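Long-range contacts in purine nucleoside phosphorylase (Schistosoma mansoni, PDB 6B6K), which catalyses the reversible phosphorolysis of purine nucleosides such as inosine and guanosine, probably serving purine salvage in the parasite: residues V5-E10 / E97-I102; L37-E42 / R269-Q274; Q84-M89 / G220-P225; T116-G121 / V240-N245; E191-F196 / G215-G220. All coordinates share one frame; numbering follows the deposited sequence.

Interaction 1: residues V5-E10 / E97-I102; sequences VVANYE and EIALPI
Ala-7 lays its methyl group on one turn of helix 95-108, where Ala-99 and Leu-100 receive it. Its nearest partner there is a backbone atom, with Ala-7 CB lying 3.8 Å from Leu-100 N. The same methyl is 3.9 Å from Ala-99 CB and 4.0 Å from Leu-100 CB, so loop and helix come close, the CA atoms of Ala-7 and Leu-100 being only 4.7 Å apart. Leu-100 has its CG anti to the backbone N (chi1 -177°), and this carries its branch past the methyl of Ala-7 toward the two residues before it. The CD1 atom of Leu-100 ends 4.3 Å from Val-6 O. It also meets Val-5 CG1 at 4.5 Å, a looser apolar touch at the exposed margin. Nothing polar joins the two segments directly. Instead, the helix holds Ala-7 through side chains that flank the contact: Gln-96 OE1 takes the N-H of Ala-7, and Arg-103 NH1 bonds to its carbonyl O. Ala-99 also touches Ile-229 of helix 224-232. The backbone at Ala-7 is sharply folded, since Asn-8 N makes a weak 2.9 Å bond back to Val-6 O. Directly after it, Asn-8 caps helix 9-22 by accepting the N-H of Asn-11 on OD1. The contact is thus that of an N-terminal arm laid across a helix, with an inverse gamma turn at the touching residue leading straight into an asparagine N-cap.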
# COMPACT_ATOMS: atom_id res chain seq x y z
N VAL A 5 2.11 16.26 16.49
CA VAL A 5 3.45 16.32 17.08
C VAL A 5 4.42 15.49 16.23
O VAL A 5 4.26 14.28 16.08
CB VAL A 5 3.43 15.86 18.55
CG1 VAL A 5 4.79 15.58 19.10
CG2 VAL A 5 2.73 16.93 19.42
N VAL A 6 5.41 16.16 15.65
CA VAL A 6 6.41 15.51 14.80
C VAL A 6 7.45 14.81 15.68
O VAL A 6 7.81 15.30 16.76
CB VAL A 6 7.04 16.56 13.85
CG1 VAL A 6 8.15 15.95 12.95
CG2 VAL A 6 5.97 17.22 12.99
N ALA A 7 7.96 13.66 15.22
CA ALA A 7 9.03 12.92 15.91
C ALA A 7 10.41 13.52 15.62
O ALA A 7 11.32 12.86 15.09
CB ALA A 7 8.98 11.44 15.53
N ASN A 8 10.56 14.80 15.98
CA ASN A 8 11.79 15.56 15.75
C ASN A 8 12.68 15.61 17.00
O ASN A 8 12.33 15.12 18.08
CB ASN A 8 11.50 16.97 15.18
CG ASN A 8 10.73 17.87 16.12
OD1 ASN A 8 10.77 17.68 17.33
ND2 ASN A 8 10.04 18.87 15.58
N TYR A 9 13.87 16.19 16.81
CA TYR A 9 14.90 16.24 17.86
C TYR A 9 14.41 17.02 19.09
O TYR A 9 14.56 16.55 20.23
CB TYR A 9 16.15 16.87 17.25
CG TYR A 9 17.39 16.91 18.12
CD1 TYR A 9 17.87 15.80 18.76
CD2 TYR A 9 18.12 18.08 18.21
CE1 TYR A 9 19.04 15.88 19.54
CE2 TYR A 9 19.28 18.16 18.96
CZ TYR A 9 19.74 17.06 19.61
OH TYR A 9 20.89 17.14 20.36
N GLU A 10 13.79 18.19 18.88
CA GLU A 10 13.33 18.98 20.02
C GLU A 10 12.22 18.27 20.80
O GLU A 10 12.23 18.25 22.05
CB GLU A 10 12.84 20.35 19.53
CG GLU A 10 12.34 21.29 20.63
CD GLU A 10 11.58 22.51 20.11
OE1 GLU A 10 11.45 22.66 18.87
OE2 GLU A 10 11.13 23.32 20.94
N GLU A 97 3.80 9.19 15.37
CA GLU A 97 3.46 8.62 16.68
C GLU A 97 4.26 7.34 16.96
O GLU A 97 4.73 7.14 18.09
CB GLU A 97 1.95 8.38 16.75
CG GLU A 97 1.13 9.68 16.81
CD GLU A 97 -0.37 9.48 16.77
OE1 GLU A 97 -0.87 8.88 15.80
OE2 GLU A 97 -1.08 9.97 17.69
N ILE A 98 4.42 6.46 15.97
CA ILE A 98 5.20 5.24 16.15
C ILE A 98 6.67 5.57 16.43
O ILE A 98 7.33 4.90 17.23
CB ILE A 98 5.08 4.37 14.89
CG1 ILE A 98 3.63 3.92 14.65
CG2 ILE A 98 6.10 3.20 14.91
CD1 ILE A 98 3.11 3.03 15.73
N ALA A 99 7.22 6.56 15.71
CA ALA A 99 8.66 6.80 15.76
C ALA A 99 9.11 7.48 17.04
O ALA A 99 10.24 7.23 17.49
CB ALA A 99 9.08 7.64 14.56
N LEU A 100 8.28 8.34 17.65
CA LEU A 100 8.77 9.16 18.77
C LEU A 100 9.27 8.32 19.94
O LEU A 100 10.37 8.62 20.45
CB LEU A 100 7.77 10.25 19.17
CG LEU A 100 8.33 11.16 20.30
CD1 LEU A 100 8.03 12.64 20.10
CD2 LEU A 100 7.79 10.67 21.64
N PRO A 101 8.57 7.28 20.41
CA PRO A 101 9.12 6.52 21.55
C PRO A 101 10.48 5.86 21.28
O PRO A 101 11.32 5.81 22.19
CB PRO A 101 7.99 5.52 21.87
CG PRO A 101 6.72 6.22 21.42
CD PRO A 101 7.15 6.91 20.13
N ILE A 102 10.74 5.40 20.05
CA ILE A 102 12.02 4.79 19.71
C ILE A 102 13.12 5.83 19.69
O ILE A 102 14.25 5.59 20.15
CB ILE A 102 11.90 4.07 18.35
CG1 ILE A 102 10.71 3.10 18.31
CG2 ILE A 102 13.19 3.35 18.04
CD1 ILE A 102 10.74 2.04 19.37

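Interaction 2: residues L37-E42 / R269-Q274; sequences LGKLIE and RADLLQ
Lys-39 reaches across the end of Gln-274 and gives it the one hydrogen bond between the segments, NZ to OE1 at 3.2 Å. The donor lies in the carbonyl plane on a lone pair, but the C=O...N angle of 101° brings it in from the side. The lysine chain is extended until its last torsion (chi4 -64°), where the bend turns NZ in beside OE1, and CD of Lys-39 also lies 3.2 Å from Gln-274 OE1. Asp-271 stands nearby, its OD1 4.5 Å from Lys-39 NZ, too far for a salt bridge but probably a mild attraction. Leu-40 CB packs on Gln-274 CG at 4.0 Å. Deeper in, Leu-37 and Leu-273 cross at about a right angle, CD2 of Leu-273 being 3.6 Å from Leu-37 CD1 and touching the rest of that side chain as well. These contacts belong to the alpha/beta fold of the phosphorylase superfamily: helix 259-283 lies on the central sheet, and the loop after strand 29-31 comes up beside it. Beneath the two leucines, Thr-116 of strand 112-121 touches both. Leu-242 of strand 236-246 supports Leu-37 and Arg-269. The loop is shaped by a turn in which Ile-41 N bonds to Gly-38 O at 3.0 Å, while Leu-37 O is held by the hydroxyl of the modified cysteine at position 33. Gln-274 N bonds to Ala-270 O within the helix, and the extended glutamine side chain carries its amide out to Lys-39.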
# COMPACT_ATOMS: atom_id res chain seq x y z
N LEU A 37 3.17 -11.63 26.16
CA LEU A 37 4.58 -11.94 26.37
C LEU A 37 5.29 -10.87 27.21
O LEU A 37 6.50 -10.68 27.08
CB LEU A 37 5.28 -12.10 25.02
CG LEU A 37 4.59 -13.06 24.04
CD1 LEU A 37 5.35 -13.07 22.70
CD2 LEU A 37 4.46 -14.48 24.63
N GLY A 38 4.56 -10.20 28.10
CA GLY A 38 5.12 -9.09 28.85
C GLY A 38 5.49 -9.35 30.30
O GLY A 38 5.81 -8.40 31.02
N LYS A 39 5.51 -10.59 30.74
CA LYS A 39 5.72 -10.86 32.17
C LYS A 39 7.09 -10.39 32.65
O LYS A 39 7.23 -10.00 33.81
CB LYS A 39 5.51 -12.35 32.46
CG LYS A 39 5.64 -12.74 33.95
CD LYS A 39 5.38 -14.24 34.18
CE LYS A 39 5.56 -14.68 35.64
NZ LYS A 39 6.96 -14.53 36.15
N LEU A 40 8.10 -10.40 31.77
CA LEU A 40 9.43 -9.95 32.21
C LEU A 40 9.40 -8.52 32.73
O LEU A 40 10.15 -8.19 33.65
CB LEU A 40 10.45 -10.09 31.07
CG LEU A 40 11.90 -9.67 31.36
CD1 LEU A 40 12.55 -10.56 32.41
CD2 LEU A 40 12.71 -9.71 30.08
N ILE A 41 8.54 -7.67 32.16
CA ILE A 41 8.46 -6.27 32.59
C ILE A 41 8.04 -6.18 34.06
O ILE A 41 8.51 -5.30 34.79
CB ILE A 41 7.50 -5.49 31.67
CG1 ILE A 41 7.98 -5.56 30.22
CG2 ILE A 41 7.37 -4.03 32.14
CD1 ILE A 41 7.03 -4.92 29.20
N GLU A 42 7.16 -7.07 34.51
CA GLU A 42 6.72 -7.03 35.90
C GLU A 42 7.80 -7.50 36.87
O GLU A 42 7.59 -7.45 38.09
CB GLU A 42 5.46 -7.89 36.10
N ARG A 269 4.01 -20.59 26.00
CA ARG A 269 5.44 -20.33 25.84
C ARG A 269 5.93 -19.12 26.64
O ARG A 269 7.14 -18.84 26.62
CB ARG A 269 5.78 -20.10 24.35
CG ARG A 269 5.68 -21.35 23.49
CD ARG A 269 6.76 -22.36 23.84
NE ARG A 269 6.76 -23.47 22.88
CZ ARG A 269 6.77 -24.75 23.20
NH1 ARG A 269 6.83 -25.14 24.47
NH2 ARG A 269 6.75 -25.65 22.24
N ALA A 270 5.06 -18.44 27.38
CA ALA A 270 5.43 -17.18 28.05
C ALA A 270 6.62 -17.36 28.99
O ALA A 270 7.57 -16.56 28.98
CB ALA A 270 4.23 -16.62 28.82
N ASP A 271 6.57 -18.37 29.87
CA ASP A 271 7.59 -18.48 30.91
C ASP A 271 8.96 -18.83 30.32
O ASP A 271 9.99 -18.29 30.76
CB ASP A 271 7.14 -19.50 31.97
CG ASP A 271 5.94 -19.00 32.77
OD1 ASP A 271 6.14 -18.19 33.71
OD2 ASP A 271 4.80 -19.42 32.47
N LEU A 272 9.00 -19.69 29.30
CA LEU A 272 10.26 -19.99 28.62
C LEU A 272 10.83 -18.77 27.90
O LEU A 272 12.04 -18.51 27.96
CB LEU A 272 10.05 -21.13 27.62
CG LEU A 272 11.27 -21.62 26.84
CD1 LEU A 272 12.36 -22.16 27.75
CD2 LEU A 272 10.88 -22.69 25.83
N LEU A 273 9.99 -18.01 27.20
CA LEU A 273 10.47 -16.80 26.54
C LEU A 273 11.02 -15.80 27.56
O LEU A 273 12.06 -15.16 27.31
CB LEU A 273 9.33 -16.20 25.70
CG LEU A 273 9.65 -14.99 24.83
CD1 LEU A 273 10.67 -15.35 23.77
CD2 LEU A 273 8.36 -14.51 24.16
N GLN A 274 10.36 -15.66 28.71
CA GLN A 274 10.84 -14.76 29.76
C GLN A 274 12.23 -15.18 30.24
O GLN A 274 13.14 -14.34 30.37
CB GLN A 274 9.84 -14.80 30.93
CG GLN A 274 10.24 -13.96 32.16
CD GLN A 274 9.33 -14.21 33.35
OE1 GLN A 274 8.35 -14.95 33.25
NE2 GLN A 274 9.65 -13.60 34.48

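Interaction 3: residues Q84-M89 / G220-P225; sequences QGRLHM and GMSTVP. With CVG (6-methylpyridazin-3-ol), chain I; DMS (dimethyl sulfoxide), chain H.
Met-221 turns its carbonyl, rather than its side chain, to segment 84-89: its O lies at the edge of the His-88 ring, and a water accepts from Met-89 N (3.0 Å) and donates to Met-221 O (3.3 Å). The thioether points instead to the bound 6-methylpyridazin-3-ol, Met-221 CE lying 3.7 Å from the ligand O. Ser-222 follows, with CB 3.8 Å from His-88 CD2 and OG over the centre of one face of the Arg-86 guanidinium, 3.5 Å above its plane. A dimethyl sulfoxide sits here too, modelled too tightly for its exact pose to be trusted. Thr-223 OG1 donates to Ser-222 OG at 3.1 Å and accepts from Asn-117 ND2. Arg-86 is itself fixed by Glu-226, in a salt bridge, and by Thr-116 O. Such an arginine, histidine and serine grouping is consistent with the phosphate site of related nucleoside phosphorylases. Pro-225 ends the contact, its CG 3.7 Å from Met-89 SD, the two side chains passing head to tail. Strand 112-121 backs Ser-222 and Thr-223, Ile-98 of helix 95-108 packs on both Met-89 and Pro-225, and Leu-145 of a second subunit rests on Met-89.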
# COMPACT_ATOMS: atom_id res chain seq x y z
N GLN A 84 5.54 -0.95 27.79
CA GLN A 84 4.47 -1.81 28.28
C GLN A 84 3.18 -1.34 27.62
O GLN A 84 2.52 -0.41 28.11
CB GLN A 84 4.40 -1.75 29.81
CG GLN A 84 3.48 -2.78 30.45
CD GLN A 84 3.47 -2.71 31.97
OE1 GLN A 84 3.20 -1.66 32.55
NE2 GLN A 84 3.75 -3.83 32.62
N GLY A 85 2.79 -1.99 26.54
CA GLY A 85 1.74 -1.48 25.68
C GLY A 85 2.28 -0.95 24.37
O GLY A 85 2.56 0.24 24.21
N ARG A 86 2.40 -1.85 23.40
CA ARG A 86 2.98 -1.52 22.10
C ARG A 86 1.99 -0.75 21.23
O ARG A 86 0.78 -0.97 21.28
CB ARG A 86 3.31 -2.84 21.42
CG ARG A 86 3.95 -2.78 20.09
CD ARG A 86 4.06 -4.19 19.61
NE ARG A 86 5.26 -4.43 18.82
CZ ARG A 86 5.87 -5.61 18.72
NH1 ARG A 86 5.40 -6.68 19.37
NH2 ARG A 86 6.97 -5.71 17.98
N LEU A 87 2.52 0.16 20.41
CA LEU A 87 1.69 0.86 19.44
C LEU A 87 1.74 0.13 18.10
O LEU A 87 2.82 -0.12 17.56
CB LEU A 87 2.22 2.28 19.23
CG LEU A 87 1.91 3.32 20.31
CD1 LEU A 87 2.25 2.83 21.68
CD2 LEU A 87 2.68 4.60 20.01
N HIS A 88 0.56 -0.17 17.53
CA HIS A 88 0.45 -0.88 16.26
C HIS A 88 -0.17 0.01 15.18
O HIS A 88 -1.15 0.74 15.44
CB HIS A 88 -0.49 -2.08 16.41
CG HIS A 88 0.01 -3.17 17.29
ND1 HIS A 88 -0.26 -3.22 18.65
CD2 HIS A 88 0.69 -4.31 17.01
CE1 HIS A 88 0.28 -4.31 19.16
NE2 HIS A 88 0.85 -4.99 18.19
N MET A 89 0.37 -0.06 13.95
CA MET A 89 -0.11 0.83 12.89
C MET A 89 -1.54 0.52 12.44
O MET A 89 -2.23 1.44 11.98
CB MET A 89 0.90 0.86 11.73
CG MET A 89 2.26 1.44 12.21
SD MET A 89 3.40 2.15 10.98
CE MET A 89 2.52 3.66 10.54
N GLY A 220 3.21 -11.26 10.12
CA GLY A 220 2.63 -10.60 11.29
C GLY A 220 2.34 -9.14 11.01
O GLY A 220 2.64 -8.62 9.92
N MET A 221 1.79 -8.46 12.03
CA MET A 221 1.24 -7.11 11.89
C MET A 221 2.03 -6.05 12.67
O MET A 221 1.49 -4.96 12.94
CB MET A 221 -0.22 -7.09 12.36
CG MET A 221 -1.16 -8.05 11.69
SD MET A 221 -2.81 -8.01 12.50
CE MET A 221 -3.51 -9.48 11.79
N SER A 222 3.26 -6.34 13.07
CA SER A 222 4.03 -5.41 13.90
C SER A 222 5.50 -5.47 13.49
O SER A 222 5.85 -6.00 12.43
CB SER A 222 3.85 -5.75 15.39
OG SER A 222 4.52 -6.96 15.68
N THR A 223 6.36 -4.93 14.36
CA THR A 223 7.82 -5.11 14.36
C THR A 223 8.57 -4.32 13.29
O THR A 223 9.51 -3.58 13.60
CB THR A 223 8.12 -6.61 14.33
OG1 THR A 223 7.59 -7.20 15.52
CG2 THR A 223 9.63 -6.91 14.30
N VAL A 224 8.20 -4.48 12.01
CA VAL A 224 8.96 -3.81 10.95
C VAL A 224 9.01 -2.30 11.11
O VAL A 224 10.09 -1.71 10.90
CB VAL A 224 8.45 -4.30 9.57
CG1 VAL A 224 8.96 -3.43 8.44
CG2 VAL A 224 8.80 -5.77 9.35
N PRO A 225 7.93 -1.59 11.50
CA PRO A 225 8.07 -0.12 11.72
C PRO A 225 9.12 0.26 12.76
O PRO A 225 9.99 1.13 12.50
CB PRO A 225 6.66 0.32 12.11
CG PRO A 225 5.74 -0.74 11.42
CD PRO A 225 6.52 -2.03 11.62
C4 CVG I . -0.66 -12.79 13.29
C3 CVG I . -0.66 -11.85 12.30
C2 CVG I . -0.89 -12.24 10.92
C1 CVG I . -0.93 -14.15 12.97
O CVG I . -0.92 -11.32 9.85
N1 CVG I . -1.13 -13.58 10.62
N CVG I . -1.15 -14.55 11.65
C CVG I . -0.94 -15.18 14.09
S DMS H . 2.03 -8.30 17.96
O DMS H . 3.17 -8.41 17.02
C1 DMS H . 2.14 -9.61 19.16
C2 DMS H . 2.38 -7.15 19.29
O HOH W 1 2.64 -1.93 13.40

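Interaction 4: residues T116-G121 / V240-N245; sequences TNLAGG and VSLIAN. With CVG (6-methylpyridazin-3-ol), chain I.
Ser-241 donates its hydroxyl to Asn-117 OD1 at 2.7 Å, in the plane of the amide and on a lone pair of the oxygen. Asn-117 presents that oxygen because its CG sits between the backbone N and the carbonyl carbon (chi1 64°), folding the amide over the neighbouring strand; its ND2 then serves Thr-223 OG1. The backbones run parallel, pairing Asn-117 with Ser-241 and Ala-119 with Ile-243. Leu-242 N meets Asn-117 O at 2.8 Å, almost straight at 176°, and Leu-242 O takes Ala-119 N at 3.0 Å. Ala-119 O in turn receives Ala-244 N at 2.9 Å. The pairing then slips by one residue: Ala-244 has a nearly helical backbone, and Gly-121 N bonds to Asn-245 O at 2.7 Å. Asn-245 OD1 is buried without a partner, 3.5 Å from Gly-120 CA, while its ND2 is held by Asp-250. The bound 6-methylpyridazin-3-ol lies beside Gly-120 and Ala-119, consistent with the purine pocket of related enzymes. On the face of Thr-116 and Val-240, Leu-118 and Leu-242 run alongside each other in the same direction, their CD2 atoms 3.8 Å apart. Helix 259-283 covers this face. At the edges, strand 218-220 runs antiparallel along strand 112-121, and strand 131-139 antiparallel along strand 236-246, so this pair lies inside the central sheet.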
# COMPACT_ATOMS: atom_id res chain seq x y z
N THR A 116 9.82 -8.99 20.68
CA THR A 116 9.07 -10.22 20.42
C THR A 116 7.71 -9.90 19.79
O THR A 116 7.16 -8.81 19.98
CB THR A 116 8.89 -11.09 21.68
OG1 THR A 116 8.14 -10.38 22.69
CG2 THR A 116 10.24 -11.51 22.26
N ASN A 117 7.16 -10.87 19.04
CA ASN A 117 5.84 -10.75 18.43
C ASN A 117 5.21 -12.14 18.28
O ASN A 117 5.87 -13.17 18.42
CB ASN A 117 5.88 -10.00 17.08
CG ASN A 117 6.68 -10.74 16.02
OD1 ASN A 117 6.35 -11.85 15.64
ND2 ASN A 117 7.72 -10.11 15.51
N LEU A 118 3.90 -12.14 18.00
CA LEU A 118 3.17 -13.34 17.60
C LEU A 118 2.91 -13.28 16.09
O LEU A 118 2.52 -12.24 15.55
CB LEU A 118 1.84 -13.45 18.36
CG LEU A 118 1.98 -13.98 19.79
CD1 LEU A 118 0.94 -13.36 20.67
CD2 LEU A 118 1.83 -15.47 19.77
N ALA A 119 3.15 -14.40 15.41
CA ALA A 119 3.07 -14.44 13.95
C ALA A 119 2.50 -15.77 13.46
O ALA A 119 2.48 -16.78 14.18
CB ALA A 119 4.47 -14.30 13.35
N GLY A 120 2.01 -15.74 12.21
CA GLY A 120 1.60 -16.96 11.51
C GLY A 120 2.75 -17.62 10.74
O GLY A 120 3.60 -16.94 10.16
N GLY A 121 2.75 -18.96 10.73
CA GLY A 121 3.76 -19.71 10.01
C GLY A 121 3.38 -19.92 8.55
O GLY A 121 2.26 -20.32 8.25
N VAL A 240 12.25 -11.69 17.50
CA VAL A 240 11.89 -13.11 17.61
C VAL A 240 10.37 -13.22 17.49
O VAL A 240 9.64 -12.54 18.23
CB VAL A 240 12.36 -13.71 18.95
CG1 VAL A 240 12.00 -15.19 19.05
CG2 VAL A 240 13.87 -13.55 19.12
N SER A 241 9.90 -14.06 16.56
CA SER A 241 8.47 -14.37 16.43
C SER A 241 8.14 -15.69 17.14
O SER A 241 8.89 -16.67 17.02
CB SER A 241 8.06 -14.52 14.96
OG SER A 241 8.11 -13.31 14.23
N LEU A 242 7.03 -15.71 17.88
CA LEU A 242 6.40 -16.93 18.37
C LEU A 242 5.28 -17.32 17.41
O LEU A 242 4.39 -16.51 17.12
CB LEU A 242 5.81 -16.69 19.77
CG LEU A 242 4.92 -17.79 20.38
CD1 LEU A 242 5.63 -19.15 20.45
CD2 LEU A 242 4.44 -17.39 21.79
N ILE A 243 5.31 -18.55 16.92
CA ILE A 243 4.43 -19.01 15.86
C ILE A 243 3.14 -19.51 16.48
O ILE A 243 3.14 -20.44 17.28
CB ILE A 243 5.10 -20.12 15.03
CG1 ILE A 243 6.39 -19.61 14.40
CG2 ILE A 243 4.09 -20.72 14.01
CD1 ILE A 243 6.20 -18.36 13.51
N ALA A 244 2.01 -18.94 16.05
CA ALA A 244 0.73 -19.36 16.59
C ALA A 244 0.08 -20.49 15.80
O ALA A 244 -0.75 -21.20 16.37
CB ALA A 244 -0.21 -18.15 16.65
N ASN A 245 0.45 -20.69 14.54
CA ASN A 245 -0.23 -21.63 13.65
C ASN A 245 0.58 -21.74 12.37
O ASN A 245 1.47 -20.92 12.12
CB ASN A 245 -1.62 -21.11 13.27
CG ASN A 245 -1.57 -19.83 12.44
OD1 ASN A 245 -0.97 -18.84 12.85
ND2 ASN A 245 -2.21 -19.84 11.28
C4 CVG I . -0.66 -12.79 13.29
C3 CVG I . -0.66 -11.85 12.30
C2 CVG I . -0.89 -12.24 10.92
C1 CVG I . -0.93 -14.15 12.97
O CVG I . -0.92 -11.32 9.85
N1 CVG I . -1.13 -13.58 10.62
N CVG I . -1.15 -14.55 11.65
C CVG I . -0.94 -15.18 14.09

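Interaction 5: residues E191-F196 / G215-G220; sequences EGVYAF and GCDVVG. With CVG (6-methylpyridazin-3-ol), chain I.
Asp-217 bends its carboxylate back to the neighbouring strand, where OD2 accepts the N-H of Val-193 at 2.8 Å on its anti lone pair. The bond is straight (167°), and chi1 of -60°, with CG beside the aspartate's own backbone N, brings the group round. Asp-217 OD1 is held by Asn-123 ND2. One carbonyl takes two donors here: Val-193 O lies 2.9 Å from Asp-217 N and 3.2 Å from Val-218 N. From this point the strands pair in regular parallel fashion, Ala-195 N bonding to Val-218 O at 2.9 Å and Gly-220 N to Ala-195 O at 3.0 Å. Packing is tight toward the C-terminal ends of the two strands. The Tyr-194 ring crosses Val-218 at about a right angle, its CD1 3.6 Å from Val-218 CG2. It then runs on until OH is 3.2 Å from Gly-220 CA, a closeness possible because Gly-220 has no side chain; the phenol bonds on to Ser-222 N. On the other face Ala-195 CB meets Cys-216 SG at 3.7 Å. The opposite end is looser. Gly-215 is exposed and touches only the flank of Val-193, and Glu-191 turns away toward a salt bridge with Lys-135. Asp-206 of a third subunit packs on Val-193 there. Gly-215 closes helix 205-213 in a Schellman motif, and strand 218-220 follows alongside strand 189-196. Together they form a beta-alpha-beta crossover with parallel strands, whose second strand carries Val-219 and Gly-220 to the bound 6-methylpyridazin-3-ol.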
# COMPACT_ATOMS: atom_id res chain seq x y z
N GLU A 191 15.23 -19.88 11.92
CA GLU A 191 15.42 -18.53 11.39
C GLU A 191 14.54 -18.33 10.15
O GLU A 191 14.12 -19.30 9.51
CB GLU A 191 16.89 -18.27 11.05
CG GLU A 191 17.42 -19.10 9.89
CD GLU A 191 18.90 -18.82 9.61
OE1 GLU A 191 19.64 -18.44 10.55
OE2 GLU A 191 19.29 -18.99 8.44
N GLY A 192 14.24 -17.08 9.82
CA GLY A 192 13.32 -16.85 8.72
C GLY A 192 13.09 -15.39 8.37
O GLY A 192 13.48 -14.47 9.10
N VAL A 193 12.41 -15.21 7.24
CA VAL A 193 12.02 -13.91 6.68
C VAL A 193 10.59 -13.57 7.11
O VAL A 193 9.67 -14.37 6.90
CB VAL A 193 12.12 -13.93 5.14
CG1 VAL A 193 11.55 -12.63 4.52
CG2 VAL A 193 13.57 -14.19 4.68
N TYR A 194 10.39 -12.35 7.64
CA TYR A 194 9.10 -11.87 8.16
C TYR A 194 8.39 -10.98 7.15
O TYR A 194 8.95 -9.97 6.71
CB TYR A 194 9.35 -11.08 9.44
CG TYR A 194 8.16 -10.50 10.19
CD1 TYR A 194 7.65 -11.14 11.31
CD2 TYR A 194 7.61 -9.26 9.85
CE1 TYR A 194 6.60 -10.61 12.04
CE2 TYR A 194 6.54 -8.72 10.58
CZ TYR A 194 6.05 -9.39 11.68
OH TYR A 194 5.02 -8.84 12.40
N ALA A 195 7.14 -11.34 6.81
CA ALA A 195 6.28 -10.49 5.98
C ALA A 195 5.44 -9.62 6.88
O ALA A 195 4.75 -10.13 7.77
CB ALA A 195 5.33 -11.32 5.13
N PHE A 196 5.46 -8.30 6.62
CA PHE A 196 4.62 -7.33 7.35
C PHE A 196 3.27 -7.20 6.61
O PHE A 196 3.21 -6.62 5.52
CB PHE A 196 5.37 -6.00 7.44
CG PHE A 196 4.63 -4.89 8.20
CD1 PHE A 196 3.62 -5.15 9.12
CD2 PHE A 196 5.00 -3.56 7.98
CE1 PHE A 196 2.97 -4.10 9.80
CE2 PHE A 196 4.35 -2.53 8.64
CZ PHE A 196 3.33 -2.78 9.55
N GLY A 215 8.64 -16.34 -0.92
CA GLY A 215 9.79 -16.57 -0.06
C GLY A 215 9.64 -16.10 1.37
O GLY A 215 10.66 -15.94 2.06
N CYS A 216 8.42 -15.88 1.85
CA CYS A 216 8.20 -15.52 3.24
C CYS A 216 8.14 -16.76 4.13
O CYS A 216 7.59 -17.80 3.74
CB CYS A 216 6.90 -14.72 3.38
SG CYS A 216 6.84 -13.26 2.36
N ASP A 217 8.70 -16.65 5.34
CA ASP A 217 8.62 -17.74 6.29
C ASP A 217 7.56 -17.55 7.37
O ASP A 217 6.99 -18.54 7.83
CB ASP A 217 9.99 -17.96 6.97
CG ASP A 217 11.10 -18.32 5.95
OD1 ASP A 217 10.99 -19.41 5.35
OD2 ASP A 217 12.06 -17.53 5.76
N VAL A 218 7.28 -16.31 7.78
CA VAL A 218 6.28 -15.98 8.80
C VAL A 218 5.61 -14.67 8.37
O VAL A 218 6.14 -13.94 7.53
CB VAL A 218 6.89 -15.82 10.22
CG1 VAL A 218 7.74 -17.04 10.60
CG2 VAL A 218 7.74 -14.59 10.35
N VAL A 219 4.44 -14.40 8.95
CA VAL A 219 3.66 -13.18 8.66
C VAL A 219 3.09 -12.59 9.96
O VAL A 219 2.57 -13.32 10.81
CB VAL A 219 2.55 -13.45 7.62
CG1 VAL A 219 1.61 -14.56 8.06
CG2 VAL A 219 1.77 -12.17 7.29
N GLY A 220 3.21 -11.26 10.12
CA GLY A 220 2.63 -10.60 11.29
C GLY A 220 2.34 -9.14 11.01
O GLY A 220 2.64 -8.62 9.92
C4 CVG I . -0.66 -12.79 13.29
C3 CVG I . -0.66 -11.85 12.30
C2 CVG I . -0.89 -12.24 10.92
C1 CVG I . -0.93 -14.15 12.97
O CVG I . -0.92 -11.32 9.85
N1 CVG I . -1.13 -13.58 10.62
N CVG I . -1.15 -14.55 11.65
C CVG I . -0.94 -15.18 14.09

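Overall arrangement
From the N terminus, interaction 1 closes the first loop by bringing the N-terminal arm onto helix 95-108. Interaction 2 opens inside that loop and ends near the C terminus, so the two cross; it encloses interactions 3, 4 and 5. Interaction 3 crosses both interaction 1, which it touches through Ile-98, and interaction 4, which it meets through Arg-86 and Asn-117. Interaction 5 is the innermost, nested within 3 and 4, and shares Gly-220 with interaction 3. Interactions 4 and 5 join in one sheet where strands 112-121 and 218-220 adjoin. Interactions 3, 4 and 5 all reach the bound 6-methylpyridazin-3-ol, while 1 and 2 lie on opposite sides of the chain's centre.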